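Local coordinates for protein proline dehydrogenase (Bradyrhizobium japonicum USDA 110, PDB 3HAZ) that probably oxidises proline to glutamate in two steps, with an FAD-dependent proline dehydrogenase and an NAD-dependent aldehyde dehydrogenase joined in one chain, at residues G735-A740 with A759-I764; R793-R798 with N945-V950; V905-E910 with I932-V937; Y914-G919 with Q954-N959. All blocks are in the same frame, centred on the assembly; numbering follows the deposited sequence.

Contact 1. Residues G735-A740 with A759-I764; sequences GSTEVA and AETGGI. With NAD (nicotinamide-adenine-dinucleotide), chain D.
Ala759 lies near the end of strand 757-760 with its CB pointing at helix 737-749, and there it meets Ala740 CB at 4.0 Å. Next along the strand, Glu760 points its CB away from segment 735-740 and meets it through its backbone: Gly735 N donates to Glu760 O (3.1 Å, 160° at the hydrogen). Glu760, the predicted active-site glutamate, keeps its CB beside the nicotinamide amide.

Thr761 does most of the work. Its CA-H points at Gly735 O, 3.2 Å from CA, a short CH...O contact. With CG2 anti to the carbonyl carbon, the methyl slips under the first turn of the helix, 3.7 Å from Ala740 CB, while CB presses on Thr737 OG1 at 3.3 Å. The two threonine side chains cross at about a right angle, and both hydroxyls are hydrogen-bonded to the same outside acceptor, Leu961 O. Thr761 O accepts from the carboxamide of NAD, N7N, at 2.8 Å, which holds that group in place. Gly762 then passes close to the nicotinamide ribose, its CA 3.2 Å from O2D.

On segment 735-740, Ser736 is the N-cap of helix 737-749: Val739 N donates to Ser736 OG, and Ser736 N and OG both bond NAD O1A, so the pyrophosphate sits at the helix N-terminus, where the helix dipole probably helps to hold it. This is a beta-alpha-beta unit, strand 730-734, helix 737-749 and strand 757-760, gripping the dinucleotide as in the Rossmann-like NAD domain of aldehyde dehydrogenases.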
# COMPACT_ATOMS: atom_id res chain seq x y z
N GLY A 735 15.74 -39.16 26.03
CA GLY A 735 16.35 -39.99 27.06
C GLY A 735 17.84 -40.19 26.83
O GLY A 735 18.50 -39.36 26.21
N SER A 736 18.35 -41.32 27.31
CA SER A 736 19.78 -41.57 27.26
C SER A 736 20.25 -41.89 25.85
O SER A 736 19.56 -42.59 25.10
CB SER A 736 20.17 -42.70 28.20
OG SER A 736 19.79 -43.96 27.66
N THR A 737 21.43 -41.39 25.50
CA THR A 737 22.03 -41.67 24.20
C THR A 737 22.07 -43.17 23.93
O THR A 737 21.88 -43.61 22.80
CB THR A 737 23.46 -41.09 24.11
OG1 THR A 737 23.43 -39.69 24.40
CG2 THR A 737 24.03 -41.30 22.72
N GLU A 738 22.30 -43.94 24.98
CA GLU A 738 22.43 -45.39 24.85
C GLU A 738 21.11 -46.05 24.49
O GLU A 738 21.06 -46.96 23.64
CB GLU A 738 22.99 -45.99 26.15
N VAL A 739 20.03 -45.62 25.14
CA VAL A 739 18.72 -46.18 24.84
C VAL A 739 18.27 -45.81 23.42
O VAL A 739 17.64 -46.61 22.74
CB VAL A 739 17.68 -45.76 25.90
CG1 VAL A 739 16.27 -46.09 25.43
CG2 VAL A 739 17.98 -46.44 27.24
N ALA A 740 18.61 -44.60 22.98
CA ALA A 740 18.24 -44.17 21.63
C ALA A 740 18.83 -45.10 20.57
O ALA A 740 18.14 -45.51 19.64
CB ALA A 740 18.66 -42.72 21.38
N ALA A 759 15.23 -38.34 18.22
CA ALA A 759 15.85 -38.73 19.48
C ALA A 759 16.69 -37.59 20.04
O ALA A 759 17.67 -37.15 19.43
CB ALA A 759 16.70 -39.99 19.29
N GLU A 760 16.28 -37.12 21.21
CA GLU A 760 16.99 -36.05 21.88
C GLU A 760 17.64 -36.66 23.10
O GLU A 760 16.97 -37.26 23.95
CB GLU A 760 16.03 -34.92 22.26
CG GLU A 760 15.14 -34.48 21.09
CD GLU A 760 15.93 -33.88 19.93
OE1 GLU A 760 16.42 -32.74 20.08
OE2 GLU A 760 16.05 -34.54 18.87
N THR A 761 18.96 -36.56 23.17
CA THR A 761 19.72 -37.28 24.18
C THR A 761 20.61 -36.32 24.97
O THR A 761 20.41 -35.11 24.94
CB THR A 761 20.49 -38.46 23.53
OG1 THR A 761 21.15 -38.01 22.34
CG2 THR A 761 19.53 -39.57 23.14
N GLY A 762 21.57 -36.86 25.71
CA GLY A 762 22.30 -36.06 26.67
C GLY A 762 23.29 -35.07 26.09
O GLY A 762 23.25 -34.71 24.91
N GLY A 763 24.19 -34.60 26.95
CA GLY A 763 25.30 -33.77 26.53
C GLY A 763 26.35 -33.69 27.62
O GLY A 763 26.10 -34.02 28.77
N ILE A 764 27.56 -33.29 27.23
CA ILE A 764 28.57 -32.86 28.18
C ILE A 764 28.76 -31.38 27.88
O ILE A 764 29.62 -30.98 27.09
CB ILE A 764 29.87 -33.68 28.03
CG1 ILE A 764 29.55 -35.17 28.15
CG2 ILE A 764 30.90 -33.25 29.08
CD1 ILE A 764 30.75 -36.10 28.03
PA NAD D . 16.63 -43.15 29.75
O1A NAD D . 17.48 -43.54 28.40
O2A NAD D . 17.20 -43.84 30.91
O5B NAD D . 15.05 -43.64 29.50
C5B NAD D . 14.07 -42.67 29.18
C4B NAD D . 12.80 -43.32 28.60
O4B NAD D . 13.05 -44.43 27.65
C3B NAD D . 11.85 -44.00 29.66
O3B NAD D . 10.48 -43.72 29.66
C2B NAD D . 12.34 -45.45 29.62
O2B NAD D . 11.70 -46.43 30.39
C1B NAD D . 12.49 -45.63 28.18
N9A NAD D . 13.36 -46.77 27.86
C8A NAD D . 14.35 -47.29 28.62
N7A NAD D . 14.93 -48.38 27.91
C5A NAD D . 14.25 -48.50 26.68
C6A NAD D . 14.40 -49.39 25.62
N6A NAD D . 15.42 -50.42 25.68
N1A NAD D . 13.59 -49.29 24.53
C2A NAD D . 12.62 -48.30 24.48
N3A NAD D . 12.47 -47.43 25.52
C4A NAD D . 13.29 -47.53 26.63
O3 NAD D . 16.61 -41.49 29.98
PN NAD D . 16.17 -40.86 31.46
O1N NAD D . 17.05 -41.62 32.65
O2N NAD D . 14.73 -41.07 31.68
O5D NAD D . 16.49 -39.22 31.51
C5D NAD D . 17.83 -38.77 31.55
C4D NAD D . 18.45 -38.59 30.15
O4D NAD D . 17.56 -38.00 29.10
C3D NAD D . 19.82 -37.81 29.96
O3D NAD D . 20.91 -38.47 29.36
C2D NAD D . 19.30 -36.49 29.34
O2D NAD D . 20.19 -35.47 28.94
C1D NAD D . 18.28 -37.00 28.41
N1N NAD D . 17.37 -35.90 28.08
C2N NAD D . 17.61 -35.12 26.93
C3N NAD D . 16.72 -34.01 26.61
C7N NAD D . 16.98 -33.17 25.35
O7N NAD D . 16.16 -32.41 24.98
N7N NAD D . 18.17 -33.40 24.55
C4N NAD D . 15.57 -33.70 27.50
C5N NAD D . 15.33 -34.47 28.64
C6N NAD D . 16.23 -35.60 28.96

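Contact 2. Residues R793-R798 with N945-V950; sequences RCSALR and NMIGAV. With NAD (nicotinamide-adenine-dinucleotide), chain D; SO4 (sulfate ion), chain E.
The loop carrying Cys794, the predicted catalytic cysteine of the aldehyde dehydrogenase half, meets the loop that follows strand 939-942, and a sulfate ion sits in the join. Arg793 to Ala796 form a type I beta turn, which brings the side chains of Arg793 and Ser795 to the same ion.

Three donors converge on sulfate O3. Arg793 NH1 donates to it at 2.8 Å, Ser795 OG at 2.8 Å, and Gly948 N at 3.0 Å with a nearly straight N-H (169°). Ala949 N takes O1 at 3.1 Å, so two successive backbone amides reach the ion from segment 945-950. The ion probably came from the crystallisation liquor.

Beside the ion, aliphatic side chains fill the rest of the contact. Arg793 runs extended from CG to NE and crosses Ile947 at about a right angle, with Ile947 CD1 lying over one face of the guanidinium, offset toward the rim and 3.8 Å from NE. Arg793 NH2 is salt-bridged to Asp606, so the group is steered by charge from two directions. Ile947 CG2 touches Ser795 OG at 3.5 Å. Farther along, Met946, bent at chi3 (56°), lays its sulfur 3.9 Å from Leu797 CD1. Ile947 N is itself held by Asn945 OD1, an Asx turn whose donor stands above the carbonyl plane.

Between Arg793 and Ser795, Cys794 places its CB beside the nicotinamide ribose of NAD. Two backbone amides, an arginine and a serine around an anion near the cysteine are consistent with the site that receives the carboxylate of glutamate semialdehyde in this family.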
# COMPACT_ATOMS: atom_id res chain seq x y z
N ARG A 793 19.02 -31.37 34.41
CA ARG A 793 18.57 -30.87 33.12
C ARG A 793 19.58 -31.31 32.08
O ARG A 793 20.77 -31.37 32.35
CB ARG A 793 18.50 -29.35 33.13
CG ARG A 793 17.55 -28.76 34.14
CD ARG A 793 17.64 -27.24 34.11
NE ARG A 793 16.68 -26.61 35.02
CZ ARG A 793 15.58 -25.99 34.63
NH1 ARG A 793 15.29 -25.91 33.34
NH2 ARG A 793 14.76 -25.45 35.53
N CYS A 794 19.10 -31.60 30.89
CA CYS A 794 19.96 -32.04 29.79
C CYS A 794 20.87 -30.91 29.33
O CYS A 794 21.96 -31.14 28.82
CB CYS A 794 19.11 -32.53 28.62
SG CYS A 794 17.79 -31.38 28.15
N SER A 795 20.38 -29.68 29.50
CA SER A 795 21.11 -28.48 29.09
C SER A 795 22.16 -28.04 30.12
O SER A 795 22.91 -27.09 29.88
CB SER A 795 20.12 -27.34 28.91
OG SER A 795 19.42 -27.12 30.12
N ALA A 796 22.21 -28.73 31.25
CA ALA A 796 23.01 -28.28 32.39
C ALA A 796 24.49 -28.18 32.08
O ALA A 796 25.05 -28.98 31.32
CB ALA A 796 22.80 -29.20 33.60
N LEU A 797 25.13 -27.18 32.69
CA LEU A 797 26.56 -27.00 32.58
C LEU A 797 27.31 -28.11 33.31
O LEU A 797 27.06 -28.37 34.49
CB LEU A 797 26.95 -25.64 33.16
CG LEU A 797 28.46 -25.35 33.23
CD1 LEU A 797 29.11 -25.43 31.85
CD2 LEU A 797 28.68 -23.99 33.86
N ARG A 798 28.22 -28.78 32.60
CA ARG A 798 29.01 -29.85 33.19
C ARG A 798 30.50 -29.50 33.22
O ARG A 798 31.24 -30.00 34.06
CB ARG A 798 28.81 -31.17 32.41
CG ARG A 798 27.36 -31.48 32.08
CD ARG A 798 26.55 -31.73 33.35
NE ARG A 798 25.22 -32.26 33.06
CZ ARG A 798 24.27 -32.43 33.98
NH1 ARG A 798 23.09 -32.92 33.64
NH2 ARG A 798 24.51 -32.10 35.24
N ASN A 945 22.72 -17.63 31.55
CA ASN A 945 22.76 -19.04 31.89
C ASN A 945 22.38 -19.93 30.68
O ASN A 945 21.88 -19.43 29.67
CB ASN A 945 21.89 -19.34 33.11
CG ASN A 945 20.42 -19.33 32.79
OD1 ASN A 945 19.99 -19.85 31.76
ND2 ASN A 945 19.63 -18.75 33.67
N MET A 946 22.63 -21.23 30.80
CA MET A 946 22.47 -22.15 29.67
C MET A 946 21.17 -22.96 29.70
O MET A 946 21.01 -23.90 28.93
CB MET A 946 23.66 -23.13 29.62
CG MET A 946 25.01 -22.47 29.34
SD MET A 946 26.42 -23.44 29.94
CE MET A 946 26.16 -25.00 29.10
N ILE A 947 20.26 -22.61 30.60
CA ILE A 947 19.10 -23.45 30.84
C ILE A 947 17.75 -22.74 30.62
O ILE A 947 17.69 -21.53 30.46
CB ILE A 947 19.12 -24.02 32.27
CG1 ILE A 947 18.93 -22.90 33.29
CG2 ILE A 947 20.43 -24.78 32.53
CD1 ILE A 947 18.69 -23.41 34.70
N GLY A 948 16.68 -23.53 30.61
CA GLY A 948 15.33 -22.99 30.55
C GLY A 948 14.91 -22.47 29.19
O GLY A 948 14.25 -21.44 29.09
N ALA A 949 15.30 -23.19 28.14
CA ALA A 949 14.91 -22.83 26.78
C ALA A 949 13.42 -22.56 26.72
O ALA A 949 12.62 -23.31 27.29
CB ALA A 949 15.29 -23.93 25.81
N VAL A 950 13.04 -21.47 26.05
CA VAL A 950 11.65 -21.07 25.98
C VAL A 950 11.05 -21.47 24.63
O VAL A 950 11.62 -21.18 23.58
CB VAL A 950 11.49 -19.55 26.19
CG1 VAL A 950 10.05 -19.13 25.95
CG2 VAL A 950 11.95 -19.16 27.60
PA NAD D . 16.63 -43.15 29.75
O1A NAD D . 17.48 -43.54 28.40
O2A NAD D . 17.20 -43.84 30.91
O5B NAD D . 15.05 -43.64 29.50
C5B NAD D . 14.07 -42.67 29.18
C4B NAD D . 12.80 -43.32 28.60
O4B NAD D . 13.05 -44.43 27.65
C3B NAD D . 11.85 -44.00 29.66
O3B NAD D . 10.48 -43.72 29.66
C2B NAD D . 12.34 -45.45 29.62
O2B NAD D . 11.70 -46.43 30.39
C1B NAD D . 12.49 -45.63 28.18
N9A NAD D . 13.36 -46.77 27.86
C8A NAD D . 14.35 -47.29 28.62
N7A NAD D . 14.93 -48.38 27.91
C5A NAD D . 14.25 -48.50 26.68
C6A NAD D . 14.40 -49.39 25.62
N6A NAD D . 15.42 -50.42 25.68
N1A NAD D . 13.59 -49.29 24.53
C2A NAD D . 12.62 -48.30 24.48
N3A NAD D . 12.47 -47.43 25.52
C4A NAD D . 13.29 -47.53 26.63
O3 NAD D . 16.61 -41.49 29.98
PN NAD D . 16.17 -40.86 31.46
O1N NAD D . 17.05 -41.62 32.65
O2N NAD D . 14.73 -41.07 31.68
O5D NAD D . 16.49 -39.22 31.51
C5D NAD D . 17.83 -38.77 31.55
C4D NAD D . 18.45 -38.59 30.15
O4D NAD D . 17.56 -38.00 29.10
C3D NAD D . 19.82 -37.81 29.96
O3D NAD D . 20.91 -38.47 29.36
C2D NAD D . 19.30 -36.49 29.34
O2D NAD D . 20.19 -35.47 28.94
C1D NAD D . 18.28 -37.00 28.41
N1N NAD D . 17.37 -35.90 28.08
C2N NAD D . 17.61 -35.12 26.93
C3N NAD D . 16.72 -34.01 26.61
C7N NAD D . 16.98 -33.17 25.35
O7N NAD D . 16.16 -32.41 24.98
N7N NAD D . 18.17 -33.40 24.55
C4N NAD D . 15.57 -33.70 27.50
C5N NAD D . 15.33 -34.47 28.64
C6N NAD D . 16.23 -35.60 28.96
S SO4 E . 16.15 -26.81 29.77
O1 SO4 E . 16.67 -25.96 28.69
O2 SO4 E . 16.38 -28.21 29.42
O3 SO4 E . 16.82 -26.51 31.03
O4 SO4 E . 14.72 -26.54 29.93

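Contact 3. Residues V905-E910 with I932-V937; sequences VLRAIE and IDRVQV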
# COMPACT_ATOMS: atom_id res chain seq x y z
N VAL A 905 40.93 -25.72 23.74
CA VAL A 905 39.64 -25.78 24.43
C VAL A 905 38.54 -26.22 23.47
O VAL A 905 37.70 -27.05 23.81
CB VAL A 905 39.25 -24.42 25.02
CG1 VAL A 905 37.79 -24.42 25.46
CG2 VAL A 905 40.18 -24.05 26.18
N LEU A 906 38.55 -25.65 22.28
CA LEU A 906 37.56 -25.96 21.26
C LEU A 906 37.70 -27.40 20.76
O LEU A 906 36.69 -28.08 20.55
CB LEU A 906 37.67 -24.95 20.11
CG LEU A 906 37.31 -23.52 20.51
CD1 LEU A 906 37.81 -22.51 19.48
CD2 LEU A 906 35.81 -23.38 20.71
N ARG A 907 38.93 -27.88 20.60
CA ARG A 907 39.15 -29.29 20.28
C ARG A 907 38.62 -30.19 21.40
O ARG A 907 37.99 -31.20 21.14
CB ARG A 907 40.63 -29.59 20.03
CG ARG A 907 41.19 -28.97 18.77
CD ARG A 907 42.48 -29.66 18.36
NE ARG A 907 43.27 -28.87 17.42
CZ ARG A 907 44.36 -28.19 17.74
NH1 ARG A 907 44.81 -28.20 18.99
NH2 ARG A 907 45.02 -27.49 16.82
N ALA A 908 38.90 -29.81 22.64
CA ALA A 908 38.39 -30.57 23.79
C ALA A 908 36.86 -30.69 23.76
O ALA A 908 36.30 -31.71 24.13
CB ALA A 908 38.84 -29.92 25.09
N ILE A 909 36.19 -29.63 23.33
CA ILE A 909 34.73 -29.65 23.26
C ILE A 909 34.26 -30.52 22.10
O ILE A 909 33.32 -31.31 22.24
CB ILE A 909 34.15 -28.23 23.14
CG1 ILE A 909 34.50 -27.41 24.38
CG2 ILE A 909 32.64 -28.28 22.95
CD1 ILE A 909 34.23 -25.91 24.22
N GLU A 910 34.93 -30.40 20.96
CA GLU A 910 34.57 -31.17 19.77
C GLU A 910 34.77 -32.67 19.99
O GLU A 910 34.09 -33.49 19.37
CB GLU A 910 35.42 -30.74 18.58
CG GLU A 910 35.07 -29.37 18.04
CD GLU A 910 36.08 -28.89 17.01
OE1 GLU A 910 37.26 -29.28 17.12
OE2 GLU A 910 35.68 -28.14 16.09
N ILE A 932 31.27 -19.39 18.02
CA ILE A 932 30.05 -19.81 17.35
C ILE A 932 30.36 -20.45 15.99
O ILE A 932 29.82 -21.49 15.64
CB ILE A 932 29.07 -18.64 17.15
CG1 ILE A 932 28.53 -18.16 18.50
CG2 ILE A 932 27.91 -19.02 16.22
CD1 ILE A 932 27.81 -16.81 18.41
N ASP A 933 31.23 -19.80 15.22
CA ASP A 933 31.63 -20.29 13.91
C ASP A 933 32.19 -21.70 13.99
O ASP A 933 31.92 -22.54 13.13
CB ASP A 933 32.70 -19.37 13.30
CG ASP A 933 33.26 -19.92 11.99
OD1 ASP A 933 32.58 -19.78 10.96
OD2 ASP A 933 34.39 -20.47 11.99
N ARG A 934 32.96 -21.95 15.04
CA ARG A 934 33.71 -23.19 15.18
C ARG A 934 32.87 -24.39 15.63
O ARG A 934 33.05 -25.50 15.12
CB ARG A 934 34.87 -22.97 16.15
CG ARG A 934 35.59 -24.24 16.55
CD ARG A 934 36.22 -24.92 15.34
NE ARG A 934 37.10 -26.01 15.75
CZ ARG A 934 38.40 -25.87 15.99
NH1 ARG A 934 39.12 -26.92 16.37
NH2 ARG A 934 38.98 -24.69 15.84
N VAL A 935 31.97 -24.18 16.58
CA VAL A 935 31.23 -25.28 17.20
C VAL A 935 29.90 -25.58 16.49
O VAL A 935 29.33 -24.72 15.81
CB VAL A 935 30.97 -25.01 18.69
CG1 VAL A 935 32.28 -24.72 19.41
CG2 VAL A 935 30.01 -23.84 18.86
N GLN A 936 29.42 -26.80 16.65
CA GLN A 936 28.19 -27.24 15.98
C GLN A 936 27.03 -27.45 16.96
O GLN A 936 25.96 -27.92 16.59
CB GLN A 936 28.44 -28.52 15.18
CG GLN A 936 28.91 -28.28 13.75
CD GLN A 936 28.93 -29.56 12.93
OE1 GLN A 936 29.81 -30.40 13.08
NE2 GLN A 936 27.95 -29.70 12.03
N VAL A 937 27.27 -27.09 18.22
CA VAL A 937 26.30 -27.24 19.30
C VAL A 937 24.93 -26.67 18.95
O VAL A 937 24.83 -25.65 18.27
CB VAL A 937 26.84 -26.52 20.55
CG1 VAL A 937 25.89 -26.69 21.72
CG2 VAL A 937 28.22 -27.09 20.90
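Arg934 NH1 is held by two acids: it donates to Glu910 OE1 at 3.1 Å and is salt-bridged to Glu903 as well. Its neighbour Arg934 NE reaches Glu910 OE2 at 2.6 Å, a short and nearly straight bond of 164°. The arginine therefore grips the Glu910 carboxylate side-on, through NE and one NH, one nitrogen to each oxygen. Both oxygens lie close to the guanidinium plane, yet the carboxylate is turned against it by 48°, so the donors arrive from above its plane. The two side chains cross at about a right angle.

Arg934 gets there by leaving helix 925-934 with CG anti to the backbone N (chi1 171°) and then bending at chi2, while Glu910 reaches out extended beyond CG. Leu906, one turn back on helix 902-911, lies under the guanidinium: its CB sits over the centre of one face, and its CD1 is 4.1 Å from Arg934 CG. From the other branch of the same leucine, CD2 meets Val935 CG1 at 4.0 Å, close to where helix 925-934 ends. Arg907 CG comes to 3.8 Å from Arg934 NH1.

Arg907 NE makes a long, weak ion pair with Glu903. Arg934 thus lies among Glu903, Arg907 and Glu910 of helix 902-911, over a small apolar patch. Opposite charges gathered this closely probably keep Glu910 ionised, and the two-point grip fixes the rotation of both groups between the helices.

Contact 4. Residues Y914-G919 with Q954-N959; sequences YGLTLG and QPFGGN. With NAD (nicotinamide-adenine-dinucleotide), chain D.
Leu916 reaches across to segment 954-959 with its tip, starting from a CB that does not point there. Because CG is anti to the backbone N (chi1 -169°), the branch swings over toward the pocket. CG lies 4.0 Å from Phe956 CZ. From there CD1 dips to the backbone of Gly957 and Gly958, 3.3 Å from Gly958 N, and also touches Phe956 CZ at 3.9 Å. CD2 turns the other way, to the carboxamide of NAD, 3.8 Å from N7N.

Phe956 crosses Leu916 at about a right angle. The ring edge faces the nicotinamide amide, with CE2 3.3 Å from NAD O7N, and on its other flank CE1 meets Thr917 CG2 at 3.7 Å. Leu916 and Phe956 together make part of the wall beside the carboxamide. Thr917 OG1 has its partner outside these segments, in Ser795 O.

The backbones meet farther along. Asn959 N donates to Gly915 O (3.2 Å, 153°), and Gly958 CA comes to 3.2 Å from the same oxygen, Gly915 O, so the two chains pass in close contact. Segment 954-959 also meets a neighbouring subunit: Gln954 bonds Asn643 of it, and Pro955 O bonds its Thr982.

In the fold, segment 954-959 lies in the loop between strand 939-942 and strand 978-986, while segment 914-919 leads into strand 917-921, which runs between strands 765-769 and 939-942 of the mixed sheet.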
# COMPACT_ATOMS: atom_id res chain seq x y z
N TYR A 914 29.40 -34.89 21.78
CA TYR A 914 28.13 -34.29 22.16
C TYR A 914 28.00 -32.87 21.59
O TYR A 914 28.98 -32.30 21.12
CB TYR A 914 27.96 -34.30 23.68
CG TYR A 914 27.76 -35.68 24.25
CD1 TYR A 914 26.50 -36.28 24.23
CD2 TYR A 914 28.82 -36.41 24.79
CE1 TYR A 914 26.30 -37.55 24.74
CE2 TYR A 914 28.63 -37.69 25.31
CZ TYR A 914 27.37 -38.25 25.28
OH TYR A 914 27.15 -39.52 25.78
N GLY A 915 26.79 -32.31 21.62
CA GLY A 915 26.59 -30.96 21.10
C GLY A 915 25.22 -30.40 21.42
O GLY A 915 24.46 -30.05 20.52
N LEU A 916 24.90 -30.31 22.70
CA LEU A 916 23.59 -29.84 23.13
C LEU A 916 23.61 -28.34 23.46
O LEU A 916 23.11 -27.53 22.67
CB LEU A 916 23.08 -30.66 24.31
CG LEU A 916 21.61 -30.45 24.69
CD1 LEU A 916 20.70 -30.57 23.47
CD2 LEU A 916 21.21 -31.46 25.75
N THR A 917 24.16 -27.97 24.61
CA THR A 917 24.29 -26.54 24.94
C THR A 917 25.74 -26.11 25.13
O THR A 917 26.61 -26.90 25.53
CB THR A 917 23.49 -26.14 26.21
OG1 THR A 917 23.91 -26.94 27.33
CG2 THR A 917 21.99 -26.34 25.99
N LEU A 918 25.99 -24.83 24.85
CA LEU A 918 27.29 -24.22 25.10
C LEU A 918 27.10 -22.81 25.64
O LEU A 918 26.32 -22.02 25.09
CB LEU A 918 28.12 -24.18 23.82
CG LEU A 918 29.39 -23.33 23.97
CD1 LEU A 918 30.42 -24.05 24.82
CD2 LEU A 918 29.97 -22.95 22.62
N GLY A 919 27.80 -22.49 26.72
CA GLY A 919 27.77 -21.14 27.27
C GLY A 919 29.03 -20.37 26.90
O GLY A 919 30.12 -20.94 26.91
N GLN A 954 13.77 -20.13 22.10
CA GLN A 954 14.97 -20.94 21.90
C GLN A 954 14.58 -22.35 21.47
O GLN A 954 14.45 -23.24 22.31
CB GLN A 954 15.84 -21.00 23.17
CG GLN A 954 16.45 -19.66 23.57
CD GLN A 954 15.68 -18.98 24.68
OE1 GLN A 954 15.02 -19.64 25.48
NE2 GLN A 954 15.79 -17.65 24.76
N PRO A 955 14.37 -22.56 20.16
CA PRO A 955 14.17 -23.93 19.69
C PRO A 955 15.32 -24.76 20.24
O PRO A 955 16.48 -24.38 20.10
CB PRO A 955 14.28 -23.80 18.17
CG PRO A 955 13.79 -22.40 17.89
CD PRO A 955 14.28 -21.57 19.06
N PHE A 956 14.98 -25.86 20.91
CA PHE A 956 15.96 -26.56 21.71
C PHE A 956 16.26 -27.96 21.18
O PHE A 956 15.36 -28.69 20.79
CB PHE A 956 15.47 -26.63 23.16
CG PHE A 956 16.44 -27.31 24.08
CD1 PHE A 956 17.48 -26.60 24.66
CD2 PHE A 956 16.34 -28.67 24.34
CE1 PHE A 956 18.39 -27.22 25.50
CE2 PHE A 956 17.25 -29.30 25.18
CZ PHE A 956 18.27 -28.57 25.76
N GLY A 957 17.54 -28.32 21.16
CA GLY A 957 17.95 -29.63 20.71
C GLY A 957 19.32 -29.60 20.05
O GLY A 957 19.69 -28.62 19.40
N GLY A 958 20.06 -30.69 20.21
CA GLY A 958 21.44 -30.71 19.77
C GLY A 958 21.70 -31.71 18.68
O GLY A 958 20.78 -32.31 18.14
N ASN A 959 22.97 -31.89 18.35
CA ASN A 959 23.37 -32.84 17.31
C ASN A 959 24.51 -33.71 17.79
O ASN A 959 24.81 -33.75 18.99
CB ASN A 959 23.74 -32.09 16.03
CG ASN A 959 24.37 -30.74 16.32
OD1 ASN A 959 23.78 -29.69 16.03
ND2 ASN A 959 25.55 -30.75 16.92
PA NAD D . 16.63 -43.15 29.75
O1A NAD D . 17.48 -43.54 28.40
O2A NAD D . 17.20 -43.84 30.91
O5B NAD D . 15.05 -43.64 29.50
C5B NAD D . 14.07 -42.67 29.18
C4B NAD D . 12.80 -43.32 28.60
O4B NAD D . 13.05 -44.43 27.65
C3B NAD D . 11.85 -44.00 29.66
O3B NAD D . 10.48 -43.72 29.66
C2B NAD D . 12.34 -45.45 29.62
O2B NAD D . 11.70 -46.43 30.39
C1B NAD D . 12.49 -45.63 28.18
N9A NAD D . 13.36 -46.77 27.86
C8A NAD D . 14.35 -47.29 28.62
N7A NAD D . 14.93 -48.38 27.91
C5A NAD D . 14.25 -48.50 26.68
C6A NAD D . 14.40 -49.39 25.62
N6A NAD D . 15.42 -50.42 25.68
N1A NAD D . 13.59 -49.29 24.53
C2A NAD D . 12.62 -48.30 24.48
N3A NAD D . 12.47 -47.43 25.52
C4A NAD D . 13.29 -47.53 26.63
O3 NAD D . 16.61 -41.49 29.98
PN NAD D . 16.17 -40.86 31.46
O1N NAD D . 17.05 -41.62 32.65
O2N NAD D . 14.73 -41.07 31.68
O5D NAD D . 16.49 -39.22 31.51
C5D NAD D . 17.83 -38.77 31.55
C4D NAD D . 18.45 -38.59 30.15
O4D NAD D . 17.56 -38.00 29.10
C3D NAD D . 19.82 -37.81 29.96
O3D NAD D . 20.91 -38.47 29.36
C2D NAD D . 19.30 -36.49 29.34
O2D NAD D . 20.19 -35.47 28.94
C1D NAD D . 18.28 -37.00 28.41
N1N NAD D . 17.37 -35.90 28.08
C2N NAD D . 17.61 -35.12 26.93
C3N NAD D . 16.72 -34.01 26.61
C7N NAD D . 16.98 -33.17 25.35
O7N NAD D . 16.16 -32.41 24.98
N7N NAD D . 18.17 -33.40 24.55
C4N NAD D . 15.57 -33.70 27.50
C5N NAD D . 15.33 -34.47 28.64
C6N NAD D . 16.23 -35.60 28.96

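Overall arrangement
Contacts 1, 2 and 4 all touch NAD near its nicotinamide end, and contact 1 extends along it to the pyrophosphate and adenine, whereas contact 3 lies away from it, where helices 902-911 and 925-934 meet. Contacts 2 and 4 are closest, with centres about 9 Å apart, and are joined by a probable hydrogen bond, Ser795 O to Thr917 OG1 at 2.7 Å. Contact 1 touches contact 4 where Glu760 OE1 meets Gly957 CA at 3.5 Å, bringing the predicted catalytic glutamate against segment 954-959; the centres of contacts 1 and 2 are about 15 Å apart. Contact 3 reaches contact 4 through Val937, whose CG1 lies 3.1 Å from Leu916 O, and both meet the second subunit.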